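Local coordinates for transcriptional regulator, LacI family (Burkholderia phymatum, PDB 2RGY), which probably controls transcription by binding DNA in response to a small effector, likely a sugar or related molecule, as other LacI-family regulators do, at residues C181-L184 and P189-G192; T51-A56 and H79-D84; G115-A120 and L154-I159. All coordinates share one frame; numbering follows the deposited sequence.

Interaction 1: residues C181-L184 and P189-G192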
loop_
_atom_site.group_PDB
_atom_site.type_symbol
_atom_site.label_atom_id
_atom_site.label_comp_id
_atom_site.label_asym_id
_atom_site.label_seq_id
_atom_site.Cartn_x
_atom_site.Cartn_y
_atom_site.Cartn_z
ATOM N N CYS A 181 16.908 -4.502 14.394
ATOM C CA CYS A 181 18.267 -5.028 14.467
ATOM C C CYS A 181 19.082 -4.280 15.520
ATOM O O CYS A 181 19.792 -4.891 16.317
ATOM C CB CYS A 181 18.955 -4.915 13.104
ATOM S SG CYS A 181 18.234 -6.002 11.875
ATOM N N GLN A 182 18.979 -2.956 15.521
ATOM C CA GLN A 182 19.708 -2.146 16.481
ATOM C C GLN A 182 19.303 -2.547 17.902
ATOM O O GLN A 182 20.146 -2.617 18.802
ATOM C CB GLN A 182 19.421 -0.661 16.249
ATOM C CG GLN A 182 20.267 0.279 17.113
ATOM C CD GLN A 182 19.915 1.753 16.924
ATOM O OE1 GLN A 182 19.849 2.253 15.797
ATOM N NE2 GLN A 182 19.699 2.456 18.031
ATOM N N LEU A 183 18.018 -2.832 18.093
ATOM C CA LEU A 183 17.506 -3.222 19.399
ATOM C C LEU A 183 18.091 -4.550 19.864
ATOM O O LEU A 183 18.591 -4.654 20.978
ATOM C CB LEU A 183 15.980 -3.318 19.358
ATOM C CG LEU A 183 15.285 -3.834 20.613
ATOM C CD1 LEU A 183 15.564 -2.903 21.797
ATOM C CD2 LEU A 183 13.791 -3.944 20.345
ATOM N N LEU A 184 18.021 -5.566 19.012
ATOM C CA LEU A 184 18.550 -6.895 19.336
ATOM C C LEU A 184 20.052 -6.889 19.576
ATOM O O LEU A 184 20.567 -7.645 20.412
ATOM C CB LEU A 184 18.239 -7.868 18.199
ATOM C CG LEU A 184 16.757 -8.100 17.957
ATOM C CD1 LEU A 184 16.550 -8.921 16.693
ATOM C CD2 LEU A 184 16.171 -8.795 19.168
ATOM N N PRO A 189 17.332 -6.271 27.432
ATOM C CA PRO A 189 16.273 -7.261 27.631
ATOM C C PRO A 189 14.884 -6.667 27.416
ATOM O O PRO A 189 14.668 -5.482 27.668
ATOM C CB PRO A 189 16.497 -7.702 29.072
ATOM C CG PRO A 189 16.918 -6.430 29.723
ATOM C CD PRO A 189 17.918 -5.863 28.720
ATOM N N PHE A 190 13.952 -7.487 26.942
ATOM C CA PHE A 190 12.578 -7.042 26.727
ATOM C C PHE A 190 11.714 -8.212 26.282
ATOM O O PHE A 190 12.160 -9.072 25.527
ATOM C CB PHE A 190 12.525 -5.908 25.690
ATOM C CG PHE A 190 12.729 -6.360 24.278
ATOM C CD1 PHE A 190 11.647 -6.788 23.508
ATOM C CD2 PHE A 190 14.006 -6.361 23.716
ATOM C CE1 PHE A 190 11.828 -7.214 22.185
ATOM C CE2 PHE A 190 14.211 -6.782 22.399
ATOM C CZ PHE A 190 13.112 -7.214 21.623
ATOM N N THR A 191 10.481 -8.262 26.766
ATOM C CA THR A 191 9.591 -9.343 26.379
ATOM C C THR A 191 8.410 -8.795 25.601
ATOM O O THR A 191 7.641 -9.555 25.021
ATOM C CB THR A 191 9.058 -10.117 27.604
ATOM O OG1 THR A 191 8.291 -9.236 28.430
ATOM C CG2 THR A 191 10.214 -10.705 28.405
ATOM N N GLY A 192 8.279 -7.471 25.598
ATOM C CA GLY A 192 7.181 -6.823 24.896
ATOM C C GLY A 192 7.678 -5.634 24.106
ATOM O O GLY A 192 8.437 -4.813 24.624
#

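Interaction 2: residues T51-A56 and H79-D84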
loop_
_atom_site.group_PDB
_atom_site.type_symbol
_atom_site.label_atom_id
_atom_site.label_comp_id
_atom_site.label_asym_id
_atom_site.label_seq_id
_atom_site.Cartn_x
_atom_site.Cartn_y
_atom_site.Cartn_z
ATOM N N THR A 51 14.824 18.127 1.302
ATOM C CA THR A 51 14.538 17.406 2.540
ATOM C C THR A 51 13.054 17.067 2.592
ATOM O O THR A 51 12.247 17.690 1.904
ATOM C CB THR A 51 14.887 18.242 3.796
ATOM O OG1 THR A 51 13.995 19.357 3.903
ATOM C CG2 THR A 51 16.317 18.758 3.715
ATOM N N PRO A 52 12.674 16.065 3.399
ATOM C CA PRO A 52 11.265 15.685 3.500
ATOM C C PRO A 52 10.377 16.899 3.732
ATOM O O PRO A 52 9.336 17.048 3.089
ATOM C CB PRO A 52 11.261 14.717 4.667
ATOM C CG PRO A 52 12.568 14.001 4.470
ATOM C CD PRO A 52 13.523 15.141 4.173
ATOM N N ARG A 53 10.805 17.780 4.627
ATOM C CA ARG A 53 10.040 18.980 4.934
ATOM C C ARG A 53 9.851 19.866 3.708
ATOM O O ARG A 53 8.725 20.213 3.354
ATOM C CB ARG A 53 10.738 19.783 6.024
ATOM C CG ARG A 53 10.026 21.063 6.386
ATOM C CD ARG A 53 10.907 21.933 7.265
ATOM N NE ARG A 53 10.187 23.113 7.725
ATOM C CZ ARG A 53 10.735 24.100 8.431
ATOM N NH1 ARG A 53 12.021 24.054 8.760
ATOM N NH2 ARG A 53 9.992 25.135 8.815
ATOM N N GLU A 54 10.957 20.239 3.068
ATOM C CA GLU A 54 10.896 21.090 1.889
ATOM C C GLU A 54 10.178 20.423 0.723
ATOM O O GLU A 54 9.617 21.101 -0.134
ATOM C CB GLU A 54 12.305 21.499 1.459
ATOM C CG GLU A 54 12.899 22.645 2.275
ATOM C CD GLU A 54 12.107 23.943 2.135
ATOM O OE1 GLU A 54 11.503 24.165 1.059
ATOM O OE2 GLU A 54 12.100 24.755 3.091
ATOM N N GLN A 55 10.203 19.096 0.686
ATOM C CA GLN A 55 9.523 18.376 -0.379
ATOM C C GLN A 55 8.024 18.553 -0.199
ATOM O O GLN A 55 7.287 18.572 -1.167
ATOM C CB GLN A 55 9.860 16.890 -0.334
ATOM C CG GLN A 55 11.250 16.531 -0.799
ATOM C CD GLN A 55 11.458 15.035 -0.789
ATOM O OE1 GLN A 55 10.715 14.295 -1.430
ATOM N NE2 GLN A 55 12.465 14.576 -0.053
ATOM N N ALA A 56 7.581 18.668 1.048
ATOM C CA ALA A 56 6.161 18.859 1.339
ATOM C C ALA A 56 5.768 20.314 1.058
ATOM O O ALA A 56 4.681 20.590 0.556
ATOM C CB ALA A 56 5.867 18.504 2.804
ATOM N N HIS A 79 6.597 21.825 9.748
ATOM C CA HIS A 79 6.674 22.397 11.086
ATOM C C HIS A 79 5.437 23.247 11.265
ATOM O O HIS A 79 4.869 23.717 10.282
ATOM C CB HIS A 79 7.930 23.252 11.230
ATOM C CG HIS A 79 9.182 22.449 11.362
ATOM N ND1 HIS A 79 9.292 21.167 10.869
ATOM C CD2 HIS A 79 10.390 22.758 11.886
ATOM C CE1 HIS A 79 10.518 20.721 11.081
ATOM N NE2 HIS A 79 11.203 21.668 11.697
ATOM N N ASP A 80 5.021 23.457 12.507
ATOM C CA ASP A 80 3.821 24.246 12.748
ATOM C C ASP A 80 3.822 25.559 11.965
ATOM O O ASP A 80 2.802 25.943 11.401
ATOM C CB ASP A 80 3.650 24.513 14.253
ATOM C CG ASP A 80 3.290 23.254 15.043
ATOM O OD1 ASP A 80 3.293 22.147 14.463
ATOM O OD2 ASP A 80 3.005 23.361 16.257
ATOM N N GLU A 81 4.965 26.237 11.915
ATOM C CA GLU A 81 5.058 27.512 11.205
ATOM C C GLU A 81 4.727 27.361 9.714
ATOM O O GLU A 81 4.252 28.308 9.074
ATOM C CB GLU A 81 6.462 28.130 11.393
ATOM C CG GLU A 81 7.535 27.640 10.423
ATOM C CD GLU A 81 8.959 28.062 10.815
ATOM O OE1 GLU A 81 9.134 29.116 11.483
ATOM O OE2 GLU A 81 9.910 27.337 10.440
ATOM N N ASP A 82 4.972 26.170 9.167
ATOM C CA ASP A 82 4.678 25.913 7.765
ATOM C C ASP A 82 3.170 25.864 7.559
ATOM O O ASP A 82 2.660 26.380 6.568
ATOM C CB ASP A 82 5.315 24.594 7.306
ATOM C CG ASP A 82 6.820 24.604 7.447
ATOM O OD1 ASP A 82 7.405 25.697 7.280
ATOM O OD2 ASP A 82 7.415 23.537 7.716
ATOM N N LEU A 83 2.459 25.247 8.499
ATOM C CA LEU A 83 1.005 25.165 8.401
ATOM C C LEU A 83 0.388 26.570 8.303
ATOM O O LEU A 83 -0.534 26.793 7.517
ATOM C CB LEU A 83 0.443 24.413 9.612
ATOM C CG LEU A 83 0.451 22.875 9.636
ATOM C CD1 LEU A 83 1.706 22.300 9.027
ATOM C CD2 LEU A 83 0.303 22.428 11.083
ATOM N N ASP A 84 0.910 27.513 9.090
ATOM C CA ASP A 84 0.418 28.896 9.093
ATOM C C ASP A 84 0.688 29.635 7.784
ATOM O O ASP A 84 -0.142 30.418 7.312
ATOM C CB ASP A 84 1.051 29.677 10.249
ATOM C CG ASP A 84 0.629 29.149 11.600
ATOM O OD1 ASP A 84 -0.591 29.078 11.850
ATOM O OD2 ASP A 84 1.514 28.805 12.413
#

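Interaction 3: residues G115-A120 and L154-I159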
loop_
_atom_site.group_PDB
_atom_site.type_symbol
_atom_site.label_atom_id
_atom_site.label_comp_id
_atom_site.label_asym_id
_atom_site.label_seq_id
_atom_site.Cartn_x
_atom_site.Cartn_y
_atom_site.Cartn_z
ATOM N N GLY A 115 -4.144 6.494 22.365
ATOM C CA GLY A 115 -3.660 5.385 21.560
ATOM C C GLY A 115 -2.421 4.760 22.177
ATOM O O GLY A 115 -2.339 3.542 22.301
ATOM N N GLY A 116 -1.459 5.591 22.567
ATOM C CA GLY A 116 -0.246 5.075 23.177
ATOM C C GLY A 116 -0.566 4.399 24.500
ATOM O O GLY A 116 -0.006 3.357 24.836
ATOM N N GLU A 117 -1.488 4.995 25.247
ATOM C CA GLU A 117 -1.908 4.467 26.537
ATOM C C GLU A 117 -2.412 3.032 26.389
ATOM O O GLU A 117 -2.005 2.148 27.140
ATOM C CB GLU A 117 -2.999 5.371 27.110
ATOM C CG GLU A 117 -3.604 4.927 28.414
ATOM C CD GLU A 117 -4.657 5.905 28.894
ATOM O OE1 GLU A 117 -5.856 5.526 28.940
ATOM O OE2 GLU A 117 -4.281 7.060 29.210
ATOM N N LEU A 118 -3.278 2.804 25.402
ATOM C CA LEU A 118 -3.843 1.477 25.147
ATOM C C LEU A 118 -2.770 0.453 24.755
ATOM O O LEU A 118 -2.865 -0.717 25.111
ATOM C CB LEU A 118 -4.907 1.556 24.044
ATOM C CG LEU A 118 -6.216 2.281 24.376
ATOM C CD1 LEU A 118 -7.110 2.335 23.152
ATOM C CD2 LEU A 118 -6.931 1.562 25.496
ATOM N N ALA A 119 -1.758 0.896 24.022
ATOM C CA ALA A 119 -0.685 0.011 23.606
ATOM C C ALA A 119 0.057 -0.479 24.842
ATOM O O ALA A 119 0.333 -1.669 24.986
ATOM C CB ALA A 119 0.271 0.744 22.682
ATOM N N ALA A 120 0.379 0.448 25.734
ATOM C CA ALA A 120 1.082 0.095 26.952
ATOM C C ALA A 120 0.227 -0.820 27.825
ATOM O O ALA A 120 0.715 -1.827 28.328
ATOM C CB ALA A 120 1.465 1.353 27.726
ATOM N N LEU A 154 2.927 3.626 31.596
ATOM C CA LEU A 154 4.045 2.900 32.189
ATOM C C LEU A 154 4.366 3.479 33.566
ATOM O O LEU A 154 4.644 2.735 34.505
ATOM C CB LEU A 154 5.309 2.983 31.320
ATOM C CG LEU A 154 5.343 2.411 29.888
ATOM C CD1 LEU A 154 6.767 1.963 29.572
ATOM C CD2 LEU A 154 4.383 1.244 29.745
ATOM N N ALA A 155 4.333 4.806 33.671
ATOM C CA ALA A 155 4.630 5.488 34.922
ATOM C C ALA A 155 3.647 5.087 36.010
ATOM O O ALA A 155 4.032 4.955 37.170
ATOM C CB ALA A 155 4.603 6.993 34.722
ATOM N N ARG A 156 2.382 4.900 35.635
ATOM C CA ARG A 156 1.346 4.491 36.588
ATOM C C ARG A 156 1.629 3.098 37.135
ATOM O O ARG A 156 1.063 2.695 38.156
ATOM C CB ARG A 156 -0.039 4.473 35.930
ATOM C CG ARG A 156 -0.618 5.834 35.629
ATOM C CD ARG A 156 -1.947 5.726 34.882
ATOM N NE ARG A 156 -2.314 7.020 34.324
ATOM C CZ ARG A 156 -2.374 7.295 33.023
ATOM N NH1 ARG A 156 -2.103 6.353 32.126
ATOM N NH2 ARG A 156 -2.669 8.526 32.622
ATOM N N HIS A 157 2.490 2.358 36.444
ATOM C CA HIS A 157 2.843 1.015 36.866
ATOM C C HIS A 157 4.241 0.912 37.432
ATOM O O HIS A 157 4.776 -0.187 37.581
ATOM C CB HIS A 157 2.669 0.040 35.714
ATOM C CG HIS A 157 1.239 -0.247 35.412
ATOM N ND1 HIS A 157 0.474 0.562 34.598
ATOM C CD2 HIS A 157 0.400 -1.188 35.903
ATOM C CE1 HIS A 157 -0.773 0.132 34.604
ATOM N NE2 HIS A 157 -0.846 -0.929 35.388
ATOM N N GLY A 158 4.824 2.061 37.751
ATOM C CA GLY A 158 6.151 2.075 38.333
ATOM C C GLY A 158 7.287 1.833 37.364
ATOM O O GLY A 158 8.357 1.386 37.759
ATOM N N ILE A 159 7.067 2.132 36.091
ATOM C CA ILE A 159 8.108 1.942 35.092
ATOM C C ILE A 159 8.571 3.286 34.541
ATOM O O ILE A 159 7.805 4.009 33.905
ATOM C CB ILE A 159 7.613 1.044 33.948
ATOM C CG1 ILE A 159 7.181 -0.315 34.512
ATOM C CG2 ILE A 159 8.729 0.844 32.931
ATOM C CD1 ILE A 159 6.645 -1.260 33.480
#

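Interaction 1: residues C181-L184 and P189-G192
L183 and F190 make the main apolar contact here, the leucine coming off helix 173-186 and the phenylalanine off the chain that follows it, from opposite directions. The leucine touches through CD2 and the CG behind it: L183 CD2 sits 3.5 Å from F190 CE2 and nearly as close to F190 CZ. L183 CG lies 3.6 Å from F190 CE2, while CD1 only just comes within touching distance of the same ring carbon. The methyl comes at that corner of the ring obliquely. CG of L183 lies anti to the backbone N (chi1 175°), which carries the isobutyl group off the helix toward the phenylalanine. F190 has its CG between the backbone N and the carbonyl carbon (chi1 75°), and its ring reaches back toward the helix.

The contact lies across the short connection between helix 173-186 and strand 192-195, in an alpha/beta lobe of the LacI-type periplasmic-binding-protein fold. After the helix the chain turns round, and strand 192-195 enters the sheet of this lobe beside strand 131-135.

A second, looser apolar contact comes from L184, one residue further along the helix. Its CB starts away from the loop, but its end swings back, and L184 CD2 meets F190 CZ at 4.2 Å, at the edge of the ring and near its plane.

No hydrogen bond joins the two segments. Apolar neighbours continue the packing: A132 of strand 131-135 touches both L183 and F190, while F208 of helix 198-210 touches L184 and F190.

Interaction 2: residues T51-A56 and H79-D84
R53 and H79, 7.8 Å apart at their CA atoms, mark the closest backbone approach between the starts of helices 52-65 and 80-89. R53 spans the gap with a chain extended from CG to NE, its CG anti to the backbone N (chi1 179°). It grips D82 side-on: D82 OD2 accepts on its syn lone pair from R53 NE, 2.8 Å away and in the guanidinium plane, with an N-H...O angle of 159°. R53 NH2 reaches D82 OD1 at 3.1 Å. The same NH2 also bonds E81 OE2 at 2.7 Å, on the anti lone pair, with carboxylate and guanidinium nearly coplanar.

These helices flank the parallel sheet of the N-terminal lobe of a LacI-type effector-binding core. T51 OG1 caps the first by accepting from E54 N at 3.3 Å; H79 sits at the N-cap position of the other.

The H79 ring stacks flat on the guanidinium, centres 3.8 Å apart and planes 8° from parallel, with R53 CD adding a CH-pi contact over the same ring. D82 OD2 has a second donor, H79 N at 2.8 Å, which comes from above the carboxylate plane; the bond ties the acid to the N-cap residue of its own helix. Nearby, D80 pairs with R98.

Interaction 3: residues G115-A120 and L154-I159
A120 and L154 bring together two helices of the C-terminal lobe, 112-125 and 141-155, in the alpha/beta architecture of LacI-type regulators. The apolar touch is narrow: A120 CB meets L154 CD2 at 3.6 Å, one methyl against one branch of the leucine. Their CA atoms, 6.6 Å apart, are the closest CA pair of the two segments.

Over the more exposed side of the contact, E117 and R156 form a long, weak salt bridge, with E117 OE2 3.7 Å from R156 NH1. E117 gets there with CG anti to the backbone N (chi1 177°) and its chain extended beyond. The flat groups stand almost perpendicular, 86° apart, and the carboxylate oxygen approaches the guanidinium obliquely. Each charge has a stronger partner in its own helical region: E117 OE1 pairs with R114, and R156 NH1 with E153. The long pair only loosely links these two salt bridges, and R156 also touches a crystal neighbour.

In the next shell, F150 and E153 also touch A120, and I124 packs on L154, extending the helix-to-helix seam. Around R156 the helix ends in a Schellman motif with G158 at C-prime (phi 77°), where the chain turns back. G158 N bonds A155 O at 3.1 Å. L154 O takes two donors, H157 N at 2.9 Å and I159 N at 3.0 Å, which reach it from opposite faces of its carbonyl plane.

How the interactions relate
All three contacts are partly buried, and none touches another. Interaction 2 stands apart in the N-terminal lobe, its centre about 33 Å from that of interaction 1 and 31 Å from that of interaction 3, whereas interactions 1 and 3 share the C-terminal lobe with centres about 18 Å apart. Interaction 2 joins the starts of two helices, interaction 3 a helix to the C-terminal end of another and the turn after it, and interaction 1 a helix to the loop leading into a strand. The chemistry differs with place: wholly apolar in interaction 1, dominated by short charged bonds in interaction 2, and mixed in interaction 3, with buried methyls beside a long, more exposed ion pair.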